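Local coordinates for protein glutathione transferase lambda1 (Populus trichocarpa, PDB 4PQH) that probably conjugates glutathione to electrophilic substrates with release of a halide, and belongs to the Lambda class of plant glutathione transferases, which are monomeric thiol-transferases, at residues Leu108-Pro113 against Phe163-Phe168. Sequence-based numbering, arbitrary orientation. Where two conformers were deposited one is given.
Sequences LFPDDP and FFLGQF
Leu-108 to Pro-110, in the linker that leads from the thioredoxin-like N-terminal domain of this glutathione transferase into the all-helical C-terminal domain, lean on the loop ahead of helix 170-190 through apolar contacts at two places. No hydrogen bond links 108-113 to 163-168, though Leu-108 is backbone-bonded to Leu-170 just beyond. At the first place, CD1 of Leu-165 reaches the Pro-110 ring, 3.6 Å from CG and 3.7 Å from CD, with the two side chains crossing at about a right angle. Leu-165 has CG anti to its carbonyl carbon (chi1 -50°) and CD1 anti to CA (chi2 -179°), which extends this branch from the turn to the ring. Leu-165 CD1 also lies 4.4 Å from Phe-109 CE1, a looser, oblique approach; the Phe-109 ring packs besides on Ala-119 and Phe-123 of helix 113-137.

The second place joins Leu-108 and Phe-168, which lie side by side and point the same way. Leu-108 CD2 sits at the edge of the phenylalanine ring, near its plane, 4.0 Å from Phe-168 CD2. Cys-48 of helix 37-48 in the N-terminal domain touches both residues.

A type I beta turn from Phe-163 to Gly-166 presents Leu-165, with Gly-166 N hydrogen-bonded to Phe-163 O at 3.0 Å. Beyond Pro-110, Asp-112 N-caps helix 113-137 through OD2 to Lys-115 N. Linker and interhelical loop thus meet beside the domain boundary of the two-domain GST fold.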
loop_
_atom_site.group_PDB
_atom_site.type_symbol
_atom_site.label_atom_id
_atom_site.label_comp_id
_atom_site.label_asym_id
_atom_site.label_seq_id
_atom_site.Cartn_x
_atom_site.Cartn_y
_atom_site.Cartn_z
ATOM N N LEU A 108 -0.662 -9.070 11.006
ATOM C CA LEU A 108 -1.030 -9.139 9.596
ATOM C C LEU A 108 -0.109 -10.057 8.791
ATOM O O LEU A 108 0.025 -9.913 7.576
ATOM C CB LEU A 108 -1.060 -7.729 8.996
ATOM C CG LEU A 108 -2.028 -6.776 9.705
ATOM C CD1 LEU A 108 -1.860 -5.364 9.163
ATOM C CD2 LEU A 108 -3.469 -7.231 9.553
ATOM N N PHE A 109 0.538 -11.005 9.459
ATOM C CA PHE A 109 1.388 -11.949 8.739
ATOM C C PHE A 109 1.332 -13.305 9.438
ATOM O O PHE A 109 1.536 -13.386 10.653
ATOM C CB PHE A 109 2.822 -11.421 8.645
ATOM C CG PHE A 109 3.561 -11.876 7.411
ATOM C CD1 PHE A 109 3.099 -11.535 6.144
ATOM C CD2 PHE A 109 4.711 -12.631 7.512
ATOM C CE1 PHE A 109 3.777 -11.940 5.003
ATOM C CE2 PHE A 109 5.392 -13.043 6.379
ATOM C CZ PHE A 109 4.926 -12.694 5.120
ATOM N N PRO A 110 1.049 -14.374 8.677
ATOM C CA PRO A 110 0.849 -15.701 9.271
ATOM C C PRO A 110 2.149 -16.346 9.693
ATOM O O PRO A 110 3.214 -15.985 9.193
ATOM C CB PRO A 110 0.243 -16.507 8.127
ATOM C CG PRO A 110 0.824 -15.880 6.895
ATOM C CD PRO A 110 0.920 -14.400 7.209
ATOM N N ASP A 111 2.041 -17.317 10.591
ATOM C CA ASP A 111 3.190 -18.058 11.086
ATOM C C ASP A 111 3.569 -19.241 10.208
ATOM O O ASP A 111 4.712 -19.698 10.233
ATOM C CB ASP A 111 2.916 -18.565 12.512
ATOM C CG ASP A 111 1.905 -19.733 12.560
ATOM O OD1 ASP A 111 0.722 -19.542 12.189
ATOM O OD2 ASP A 111 2.277 -20.848 13.010
ATOM N N ASP A 112 2.608 -19.749 9.446
ATOM C CA ASP A 112 2.813 -20.953 8.659
ATOM C C ASP A 112 3.921 -20.732 7.643
ATOM O O ASP A 112 3.825 -19.836 6.806
ATOM C CB ASP A 112 1.528 -21.347 7.941
ATOM C CG ASP A 112 1.693 -22.589 7.097
ATOM O OD1 ASP A 112 1.880 -23.679 7.675
ATOM O OD2 ASP A 112 1.634 -22.476 5.857
ATOM N N PRO A 113 4.987 -21.541 7.724
ATOM C CA PRO A 113 6.120 -21.372 6.808
ATOM C C PRO A 113 5.733 -21.440 5.331
ATOM O O PRO A 113 6.301 -20.701 4.534
ATOM C CB PRO A 113 7.042 -22.533 7.187
ATOM C CG PRO A 113 6.742 -22.779 8.626
ATOM C CD PRO A 113 5.262 -22.550 8.766
ATOM N N PHE A 163 -8.311 -14.274 0.654
ATOM C CA PHE A 163 -7.152 -13.404 0.447
ATOM C C PHE A 163 -5.951 -14.205 -0.023
ATOM O O PHE A 163 -6.028 -15.419 -0.152
ATOM C CB PHE A 163 -6.865 -12.637 1.739
ATOM C CG PHE A 163 -7.972 -11.698 2.117
ATOM C CD1 PHE A 163 -8.229 -10.565 1.363
ATOM C CD2 PHE A 163 -8.780 -11.958 3.205
ATOM C CE1 PHE A 163 -9.259 -9.705 1.716
ATOM C CE2 PHE A 163 -9.798 -11.095 3.554
ATOM C CZ PHE A 163 -10.044 -9.980 2.808
ATOM N N PHE A 164 -4.850 -13.529 -0.342
ATOM C CA PHE A 164 -3.705 -14.224 -0.927
ATOM C C PHE A 164 -3.166 -15.378 -0.091
ATOM O O PHE A 164 -2.820 -16.427 -0.633
ATOM C CB PHE A 164 -2.566 -13.256 -1.261
ATOM C CG PHE A 164 -2.824 -12.405 -2.473
ATOM C CD1 PHE A 164 -2.809 -12.961 -3.741
ATOM C CD2 PHE A 164 -3.076 -11.053 -2.335
ATOM C CE1 PHE A 164 -3.044 -12.174 -4.860
ATOM C CE2 PHE A 164 -3.300 -10.255 -3.450
ATOM C CZ PHE A 164 -3.288 -10.822 -4.712
ATOM N N LEU A 165 -3.112 -15.192 1.227
ATOM C CA LEU A 165 -2.644 -16.251 2.117
ATOM C C LEU A 165 -3.807 -16.896 2.855
ATOM O O LEU A 165 -3.641 -17.420 3.949
ATOM C CB LEU A 165 -1.625 -15.701 3.112
ATOM C CG LEU A 165 -0.496 -14.894 2.468
ATOM C CD1 LEU A 165 0.446 -14.448 3.564
ATOM C CD2 LEU A 165 0.233 -15.699 1.391
ATOM N N GLY A 166 -4.983 -16.874 2.242
ATOM C CA GLY A 166 -6.192 -17.355 2.891
ATOM C C GLY A 166 -6.774 -16.239 3.740
ATOM O O GLY A 166 -7.627 -15.469 3.296
ATOM N N GLN A 167 -6.298 -16.130 4.969
ATOM C CA GLN A 167 -6.735 -15.013 5.785
ATOM C C GLN A 167 -5.951 -13.744 5.433
ATOM O O GLN A 167 -4.848 -13.791 4.857
ATOM C CB GLN A 167 -6.678 -15.354 7.277
ATOM C CG GLN A 167 -7.745 -16.379 7.732
ATOM C CD GLN A 167 -9.172 -15.841 7.639
ATOM O OE1 GLN A 167 -9.584 -14.996 8.433
ATOM N NE2 GLN A 167 -9.935 -16.343 6.676
ATOM N N PHE A 168 -6.566 -12.607 5.732
ATOM C CA PHE A 168 -6.044 -11.278 5.408
ATOM C C PHE A 168 -4.606 -11.067 5.895
ATOM O O PHE A 168 -4.248 -11.456 7.014
ATOM C CB PHE A 168 -6.981 -10.243 6.035
ATOM C CG PHE A 168 -6.669 -8.823 5.676
ATOM C CD1 PHE A 168 -6.986 -8.325 4.428
ATOM C CD2 PHE A 168 -6.119 -7.967 6.618
ATOM C CE1 PHE A 168 -6.697 -7.007 4.102
ATOM C CE2 PHE A 168 -5.855 -6.638 6.303
ATOM C CZ PHE A 168 -6.152 -6.161 5.041
#